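Local coordinates for protein VIRB8 (Agrobacterium tumefaciens, PDB 2CC3), which is part of a type IV secretion system and is suggested to act at the bacterial surface in directing T-DNA transfer to plant cells, at residues 13-18 with 128-133; 85-90 with 107-112. All blocks are in the same frame, centred on the assembly; numbering follows the deposited sequence.

From the N terminus of this periplasmic domain, the chain lays down helix 6-23, which carries residues 13-18, passes through further helices and strand 69-82, and then forms the hairpin of strands 85-96 and 102-114. Contact 2 closes that hairpin, spanning 16 residues between its segments. After helix 120-123, G128 and G129 lead into strand 130-139, and residues 128-133 return to the first helix, so that contact 1 closes a loop of 109 residues, within which contact 2 lies. Contact 1 joins the N-terminal helix to the last strand, and contact 2 the two central strands. They also touch, through L15 CD2 on V110 CG1 and a probable hydrogen bond from T133 N to R111 O, 3.0 Å.

Contact 1 of 2, residues 13-18 with 128-133; sequences ASLWEY and GGLVVT
V132 sets its CG2 methyl over the centre of the Y18 ring, 3.7 Å from the centroid and 6° off the ring normal, a CH-pi contact that lays one methyl of the branched valine on the flat ring. The two side chains come from opposite directions. Y18 CG stands anti to the backbone N (chi1 -172°), which carries the ring from the helix toward the strand. One strand alternation away, L130 supplies the second bump: its CD1 enters the notch between two successive helix residues, 3.8 Å from S14 CB and 4.1 Å from L15 CG, with the two leucine chains crossing at about a right angle. L15 CD2 reaches V132 CG2 at 4.3 Å, linking both bumps. S14 suits the notch because its small side chain lets the leucine come close, and its OG bonds to V10 O within the helix. The tyrosine gives an apolar face to V132 while its OH bonds to S41 and R22. The axes of the short helical segment 13-18 and strand segment 130-132 pass 9.7 Å apart, at 39°. The arrangement is consistent with the NTF2-like fold, in which a helix packs against a curved antiparallel sheet. L15 continues onto I88 and Y112, V45 of helix 43-53 touches both Y18 and V132, and Y135, farther along strand 130-139, meets the Y18 ring edge-to-face.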
ATOM      1  N   ALA A  13       7.007  -0.674   9.408  1.00  7.62           N
ATOM      2  CA  ALA A  13       6.334  -0.422   8.164  1.00  2.26           C
ATOM      3  C   ALA A  13       5.337  -1.525   7.798  1.00  2.00           C
ATOM      4  O   ALA A  13       4.217  -1.224   7.371  1.00  4.80           O
ATOM      5  CB  ALA A  13       7.369  -0.172   7.023  1.00  2.00           C
ATOM      6  N   SER A  14       5.716  -2.790   7.925  1.00  2.89           N
ATOM      7  CA  SER A  14       4.790  -3.884   7.470  1.00  6.10           C
ATOM      8  C   SER A  14       3.585  -4.017   8.443  1.00  3.72           C
ATOM      9  O   SER A  14       2.454  -4.285   8.024  1.00  4.18           O
ATOM     10  CB  SER A  14       5.479  -5.258   7.310  1.00  8.91           C
ATOM     11  OG  SER A  14       6.713  -5.247   6.591  1.00  4.25           O
ATOM     12  N   LEU A  15       3.852  -3.820   9.734  1.00  2.51           N
ATOM     13  CA  LEU A  15       2.828  -3.952  10.775  1.00  2.24           C
ATOM     14  C   LEU A  15       1.833  -2.827  10.716  1.00  2.77           C
ATOM     15  O   LEU A  15       0.625  -3.052  10.881  1.00  5.56           O
ATOM     16  CB  LEU A  15       3.465  -4.081  12.164  1.00  6.10           C
ATOM     17  CG  LEU A  15       4.220  -5.391  12.438  1.00  6.27           C
ATOM     18  CD1 LEU A  15       5.101  -5.264  13.677  1.00  6.42           C
ATOM     19  CD2 LEU A  15       3.276  -6.568  12.583  1.00  9.05           C
ATOM     20  N   TRP A  16       2.328  -1.631  10.388  1.00  5.68           N
ATOM     21  CA  TRP A  16       1.467  -0.457  10.166  1.00  2.00           C
ATOM     22  C   TRP A  16       0.646  -0.574   8.930  1.00  2.03           C
ATOM     23  O   TRP A  16      -0.540  -0.213   8.897  1.00  3.77           O
ATOM     24  CB  TRP A  16       2.273   0.842  10.114  1.00  2.00           C
ATOM     25  CG  TRP A  16       1.409   1.951   9.643  1.00  2.00           C
ATOM     26  CD1 TRP A  16       1.542   2.648   8.471  1.00  5.91           C
ATOM     27  CD2 TRP A  16       0.235   2.453  10.273  1.00  3.51           C
ATOM     28  NE1 TRP A  16       0.533   3.558   8.341  1.00  3.00           N
ATOM     29  CE2 TRP A  16      -0.287   3.465   9.435  1.00  7.82           C
ATOM     30  CE3 TRP A  16      -0.437   2.150  11.469  1.00  6.60           C
ATOM     31  CZ2 TRP A  16      -1.449   4.184   9.758  1.00  3.25           C
ATOM     32  CZ3 TRP A  16      -1.592   2.859  11.781  1.00  5.35           C
ATOM     33  CH2 TRP A  16      -2.084   3.851  10.932  1.00  4.61           C
ATOM     34  N   GLU A  17       1.274  -1.042   7.861  1.00  6.38           N
ATOM     35  CA  GLU A  17       0.521  -1.340   6.641  1.00  5.23           C
ATOM     36  C   GLU A  17      -0.570  -2.391   6.942  1.00  2.00           C
ATOM     37  O   GLU A  17      -1.714  -2.265   6.491  1.00  2.00           O
ATOM     38  CB  GLU A  17       1.467  -1.799   5.544  1.00  3.66           C
ATOM     39  CG  GLU A  17       0.782  -2.154   4.251  1.00 10.56           C
ATOM     40  CD  GLU A  17       1.665  -2.982   3.348  1.00 18.42           C
ATOM     41  OE1 GLU A  17       2.873  -3.213   3.680  1.00 20.27           O
ATOM     42  OE2 GLU A  17       1.136  -3.422   2.307  1.00 21.68           O
ATOM     43  N   TYR A  18      -0.222  -3.403   7.733  1.00  5.10           N
ATOM     44  CA  TYR A  18      -1.220  -4.370   8.223  1.00  3.54           C
ATOM     45  C   TYR A  18      -2.367  -3.670   8.901  1.00  4.50           C
ATOM     46  O   TYR A  18      -3.547  -3.791   8.490  1.00  4.05           O
ATOM     47  CB  TYR A  18      -0.616  -5.427   9.161  1.00  6.65           C
ATOM     48  CG  TYR A  18      -1.605  -6.541   9.527  1.00  6.44           C
ATOM     49  CD1 TYR A  18      -1.759  -7.659   8.698  1.00  6.06           C
ATOM     50  CD2 TYR A  18      -2.375  -6.469  10.704  1.00  5.36           C
ATOM     51  CE1 TYR A  18      -2.658  -8.681   9.026  1.00  7.27           C
ATOM     52  CE2 TYR A  18      -3.274  -7.452  11.041  1.00  2.00           C
ATOM     53  CZ  TYR A  18      -3.421  -8.565  10.205  1.00  6.27           C
ATOM     54  OH  TYR A  18      -4.323  -9.552  10.526  1.00  2.68           O
ATOM     55  N   GLY A 128       9.906  -8.748   4.409  1.00  6.54           N
ATOM     56  CA  GLY A 128      10.484  -9.282   5.638  1.00  7.70           C
ATOM     57  C   GLY A 128       9.922 -10.616   6.141  1.00  8.48           C
ATOM     58  O   GLY A 128      10.377 -11.132   7.156  1.00 10.92           O
ATOM     59  N   GLY A 129       8.915 -11.150   5.472  1.00  8.09           N
ATOM     60  CA  GLY A 129       8.373 -12.460   5.824  1.00  8.03           C
ATOM     61  C   GLY A 129       7.553 -12.456   7.106  1.00 13.30           C
ATOM     62  O   GLY A 129       7.458 -13.463   7.801  1.00 16.57           O
ATOM     63  N   LEU A 130       6.922 -11.323   7.387  1.00 13.51           N
ATOM     64  CA  LEU A 130       6.118 -11.128   8.579  1.00 14.01           C
ATOM     65  C   LEU A 130       4.744 -11.774   8.454  1.00 11.49           C
ATOM     66  O   LEU A 130       4.038 -11.576   7.471  1.00 12.68           O
ATOM     67  CB  LEU A 130       5.942  -9.627   8.874  1.00 12.55           C
ATOM     68  CG  LEU A 130       7.157  -8.797   9.308  1.00 19.51           C
ATOM     69  CD1 LEU A 130       6.687  -7.546  10.045  1.00 20.90           C
ATOM     70  CD2 LEU A 130       8.130  -9.625  10.196  1.00 21.69           C
ATOM     71  N   VAL A 131       4.367 -12.541   9.461  1.00  9.54           N
ATOM     72  CA  VAL A 131       3.008 -13.068   9.547  1.00  6.97           C
ATOM     73  C   VAL A 131       2.481 -12.666  10.896  1.00  3.76           C
ATOM     74  O   VAL A 131       3.197 -12.774  11.883  1.00  4.19           O
ATOM     75  CB  VAL A 131       3.004 -14.600   9.435  1.00  4.62           C
ATOM     76  CG1 VAL A 131       1.573 -15.158   9.275  1.00  2.00           C
ATOM     77  CG2 VAL A 131       3.897 -15.009   8.293  1.00  2.02           C
ATOM     78  N   VAL A 132       1.240 -12.188  10.928  1.00  6.94           N
ATOM     79  CA  VAL A 132       0.561 -11.863  12.199  1.00  6.20           C
ATOM     80  C   VAL A 132      -0.158 -13.065  12.812  1.00  4.30           C
ATOM     81  O   VAL A 132      -1.137 -13.568  12.261  1.00  4.21           O
ATOM     82  CB  VAL A 132      -0.431 -10.691  12.048  1.00  2.00           C
ATOM     83  CG1 VAL A 132      -1.066 -10.324  13.427  1.00  2.00           C
ATOM     84  CG2 VAL A 132       0.290  -9.489  11.402  1.00  2.00           C
ATOM     85  N   THR A 133       0.323 -13.457  13.989  1.00 10.22           N
ATOM     86  CA  THR A 133      -0.126 -14.650  14.742  1.00 13.04           C
ATOM     87  C   THR A 133      -1.164 -14.384  15.851  1.00 14.52           C
ATOM     88  O   THR A 133      -1.919 -15.302  16.258  1.00 15.44           O
ATOM     89  CB  THR A 133       1.084 -15.349  15.387  1.00 12.84           C
ATOM     90  OG1 THR A 133       1.834 -14.408  16.178  1.00 13.28           O
ATOM     91  CG2 THR A 133       1.961 -15.911  14.314  1.00 10.72           C
TER

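Contact 2 of 2, residues 85-90 with 107-112; sequences VQQIRY and TATVRY
V85 to R89 pair with R111 to T107 in antiparallel order, the short strands at 160°, with Q86-V110 and I88-A108 as hydrogen-bonded pairs, each closed by two bonds such as V110 N to Q86 O at 2.7 Å. Q87, whose non-hydrogen-bonded partner is T109, brings its CA to A108 O, a CH...O contact of 3.1 Å. The face carrying Q87, R89, T107, T109 and R111 is mainly polar, with V85 as its one aliphatic side chain. Q87 lies alongside T109, and its NE2 donates to T109 OG1 at 3.1 Å, a bent bond (139°) whose acceptor sits somewhat out of the amide plane. V85 CG2 rests over one face of the R111 guanidinium, offset toward the rim, 3.5 Å from NH1. These strands form the beta hairpin at the middle of the four-stranded antiparallel sheet, and beta-branched threonines and valines suit such extended backbone. R89 NE bonds weakly to T107 OG1 at the guanidinium edge, while NH2 makes a salt bridge with D140. On the other face Q86, I88, A108 and V110 are buried. L15 of helix 6-23 touches Q86, and Q86 NE2 is bonded to N12 and D80. The small A108 leaves room for the Y90 ring: with Y90 CG between the backbone N and the carbonyl carbon (chi1 60°), Y90 CE2 meets A108 CB at 4.0 Å, and Y90 OH bonds to T137.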
ATOM      1  N   VAL A  85       5.914  -8.631  19.627  1.00  8.35           N
ATOM      2  CA  VAL A  85       4.684  -7.915  20.044  1.00  6.69           C
ATOM      3  C   VAL A  85       4.900  -6.389  19.886  1.00  7.80           C
ATOM      4  O   VAL A  85       5.906  -5.829  20.323  1.00  6.95           O
ATOM      5  CB  VAL A  85       4.200  -8.291  21.513  1.00  9.20           C
ATOM      6  CG1 VAL A  85       2.770  -7.794  21.797  1.00  9.82           C
ATOM      7  CG2 VAL A  85       4.190  -9.809  21.704  1.00 11.52           C
ATOM      8  N   GLN A  86       3.981  -5.741  19.189  1.00  4.74           N
ATOM      9  CA  GLN A  86       4.053  -4.330  19.006  1.00  7.13           C
ATOM     10  C   GLN A  86       2.649  -3.807  19.291  1.00  9.39           C
ATOM     11  O   GLN A  86       1.650  -4.485  18.960  1.00  5.43           O
ATOM     12  CB  GLN A  86       4.526  -3.970  17.584  1.00  9.03           C
ATOM     13  CG  GLN A  86       5.187  -2.583  17.495  1.00  7.45           C
ATOM     14  CD  GLN A  86       5.813  -2.259  16.112  1.00  6.50           C
ATOM     15  OE1 GLN A  86       5.095  -1.951  15.145  1.00  4.50           O
ATOM     16  NE2 GLN A  86       7.157  -2.284  16.040  1.00  2.00           N
ATOM     17  N   GLN A  87       2.575  -2.652  19.960  1.00  3.03           N
ATOM     18  CA  GLN A  87       1.318  -1.946  20.058  1.00 10.44           C
ATOM     19  C   GLN A  87       1.378  -0.728  19.167  1.00 10.80           C
ATOM     20  O   GLN A  87       2.398  -0.031  19.113  1.00 12.18           O
ATOM     21  CB  GLN A  87       0.990  -1.564  21.514  1.00 11.18           C
ATOM     22  CG  GLN A  87       0.523  -2.748  22.320  1.00 14.17           C
ATOM     23  CD  GLN A  87       0.083  -2.400  23.721  1.00 17.65           C
ATOM     24  OE1 GLN A  87       0.900  -2.094  24.591  1.00 19.94           O
ATOM     25  NE2 GLN A  87      -1.212  -2.475  23.957  1.00 18.04           N
ATOM     26  N   ILE A  88       0.274  -0.484  18.469  1.00 11.42           N
ATOM     27  CA  ILE A  88       0.162   0.614  17.511  1.00  9.26           C
ATOM     28  C   ILE A  88      -1.051   1.464  17.799  1.00  7.50           C
ATOM     29  O   ILE A  88      -2.190   0.989  17.663  1.00  7.74           O
ATOM     30  CB  ILE A  88       0.060   0.080  16.059  1.00 11.48           C
ATOM     31  CG1 ILE A  88       1.308  -0.718  15.702  1.00  9.43           C
ATOM     32  CG2 ILE A  88      -0.158   1.235  15.083  1.00 12.62           C
ATOM     33  CD1 ILE A  88       1.243  -1.375  14.372  1.00 10.58           C
ATOM     34  N   ARG A  89      -0.806   2.724  18.167  1.00  6.07           N
ATOM     35  CA  ARG A  89      -1.862   3.682  18.412  1.00  4.45           C
ATOM     36  C   ARG A  89      -2.184   4.390  17.100  1.00  4.93           C
ATOM     37  O   ARG A  89      -1.267   4.794  16.394  1.00  3.90           O
ATOM     38  CB  ARG A  89      -1.413   4.707  19.453  1.00 10.30           C
ATOM     39  CG  ARG A  89      -2.553   5.437  20.140  1.00 15.73           C
ATOM     40  CD  ARG A  89      -2.756   4.989  21.594  1.00 16.71           C
ATOM     41  NE  ARG A  89      -4.118   5.276  22.077  1.00 19.13           N
ATOM     42  CZ  ARG A  89      -4.570   6.475  22.428  1.00 22.19           C
ATOM     43  NH1 ARG A  89      -3.818   7.559  22.345  1.00 26.54           N
ATOM     44  NH2 ARG A  89      -5.809   6.603  22.841  1.00 26.36           N
ATOM     45  N   TYR A  90      -3.474   4.532  16.770  1.00  2.00           N
ATOM     46  CA  TYR A  90      -3.872   5.162  15.529  1.00  2.03           C
ATOM     47  C   TYR A  90      -5.189   5.838  15.726  1.00  3.59           C
ATOM     48  O   TYR A  90      -5.955   5.439  16.578  1.00  4.38           O
ATOM     49  CB  TYR A  90      -3.952   4.145  14.345  1.00  3.26           C
ATOM     50  CG  TYR A  90      -4.933   3.009  14.534  1.00  2.00           C
ATOM     51  CD1 TYR A  90      -6.202   3.067  14.002  1.00  2.00           C
ATOM     52  CD2 TYR A  90      -4.576   1.875  15.263  1.00  2.13           C
ATOM     53  CE1 TYR A  90      -7.105   2.045  14.197  1.00  2.00           C
ATOM     54  CE2 TYR A  90      -5.453   0.853  15.455  1.00  2.63           C
ATOM     55  CZ  TYR A  90      -6.729   0.938  14.933  1.00  3.89           C
ATOM     56  OH  TYR A  90      -7.613  -0.109  15.131  1.00  2.71           O
ATOM     57  N   THR A 107      -5.788   1.338  20.011  1.00  9.25           N
ATOM     58  CA  THR A 107      -4.487   0.734  20.176  1.00  6.61           C
ATOM     59  C   THR A 107      -4.598  -0.678  19.573  1.00 10.00           C
ATOM     60  O   THR A 107      -5.381  -1.493  20.072  1.00  8.20           O
ATOM     61  CB  THR A 107      -4.088   0.645  21.661  1.00  8.50           C
ATOM     62  OG1 THR A 107      -4.168   1.942  22.265  1.00 13.90           O
ATOM     63  CG2 THR A 107      -2.674   0.094  21.834  1.00  9.10           C
ATOM     64  N   ALA A 108      -3.857  -0.975  18.505  1.00  4.49           N
ATOM     65  CA  ALA A 108      -3.788  -2.373  18.067  1.00  5.96           C
ATOM     66  C   ALA A 108      -2.660  -3.069  18.811  1.00  6.67           C
ATOM     67  O   ALA A 108      -1.574  -2.490  18.989  1.00  8.66           O
ATOM     68  CB  ALA A 108      -3.613  -2.500  16.493  1.00  6.09           C
ATOM     69  N   THR A 109      -2.916  -4.290  19.280  1.00  7.31           N
ATOM     70  CA  THR A 109      -1.854  -5.144  19.820  1.00  8.64           C
ATOM     71  C   THR A 109      -1.530  -6.243  18.806  1.00  8.65           C
ATOM     72  O   THR A 109      -2.401  -7.038  18.452  1.00  5.80           O
ATOM     73  CB  THR A 109      -2.201  -5.710  21.252  1.00  5.61           C
ATOM     74  OG1 THR A 109      -2.531  -4.614  22.115  1.00  8.33           O
ATOM     75  CG2 THR A 109      -1.008  -6.438  21.849  1.00  2.00           C
ATOM     76  N   VAL A 110      -0.277  -6.271  18.335  1.00 11.72           N
ATOM     77  CA  VAL A 110       0.093  -7.137  17.195  1.00 12.76           C
ATOM     78  C   VAL A 110       1.281  -8.022  17.534  1.00 12.04           C
ATOM     79  O   VAL A 110       2.383  -7.526  17.752  1.00 11.87           O
ATOM     80  CB  VAL A 110       0.395  -6.337  15.891  1.00 12.60           C
ATOM     81  CG1 VAL A 110       0.664  -7.288  14.703  1.00 12.62           C
ATOM     82  CG2 VAL A 110      -0.768  -5.382  15.542  1.00 12.74           C
ATOM     83  N   ARG A 111       1.036  -9.332  17.599  1.00 10.71           N
ATOM     84  CA  ARG A 111       2.096 -10.331  17.707  1.00  9.97           C
ATOM     85  C   ARG A 111       2.391 -10.878  16.307  1.00  7.09           C
ATOM     86  O   ARG A 111       1.479 -11.156  15.515  1.00  4.06           O
ATOM     87  CB  ARG A 111       1.688 -11.484  18.677  1.00 10.03           C
ATOM     88  CG  ARG A 111       2.843 -12.415  19.070  1.00 14.60           C
ATOM     89  CD  ARG A 111       2.408 -13.692  19.800  1.00 18.98           C
ATOM     90  NE  ARG A 111       1.971 -13.394  21.154  1.00 20.61           N
ATOM     91  CZ  ARG A 111       2.788 -13.210  22.188  1.00 25.24           C
ATOM     92  NH1 ARG A 111       4.111 -13.297  22.044  1.00 24.58           N
ATOM     93  NH2 ARG A 111       2.276 -12.912  23.377  1.00 25.00           N
ATOM     94  N   TYR A 112       3.664 -11.055  16.008  1.00  6.61           N
ATOM     95  CA  TYR A 112       4.049 -11.470  14.668  1.00  9.24           C
ATOM     96  C   TYR A 112       5.201 -12.443  14.807  1.00  8.59           C
ATOM     97  O   TYR A 112       5.905 -12.405  15.810  1.00  7.62           O
ATOM     98  CB  TYR A 112       4.462 -10.233  13.813  1.00  8.96           C
ATOM     99  CG  TYR A 112       5.707  -9.508  14.329  1.00  9.88           C
ATOM    100  CD1 TYR A 112       6.966  -9.822  13.827  1.00  9.63           C
ATOM    101  CD2 TYR A 112       5.619  -8.512  15.317  1.00 10.47           C
ATOM    102  CE1 TYR A 112       8.087  -9.197  14.297  1.00  8.79           C
ATOM    103  CE2 TYR A 112       6.768  -7.845  15.778  1.00  7.76           C
ATOM    104  CZ  TYR A 112       7.988  -8.210  15.262  1.00  9.35           C
ATOM    105  OH  TYR A 112       9.162  -7.616  15.692  1.00 13.26           O
TER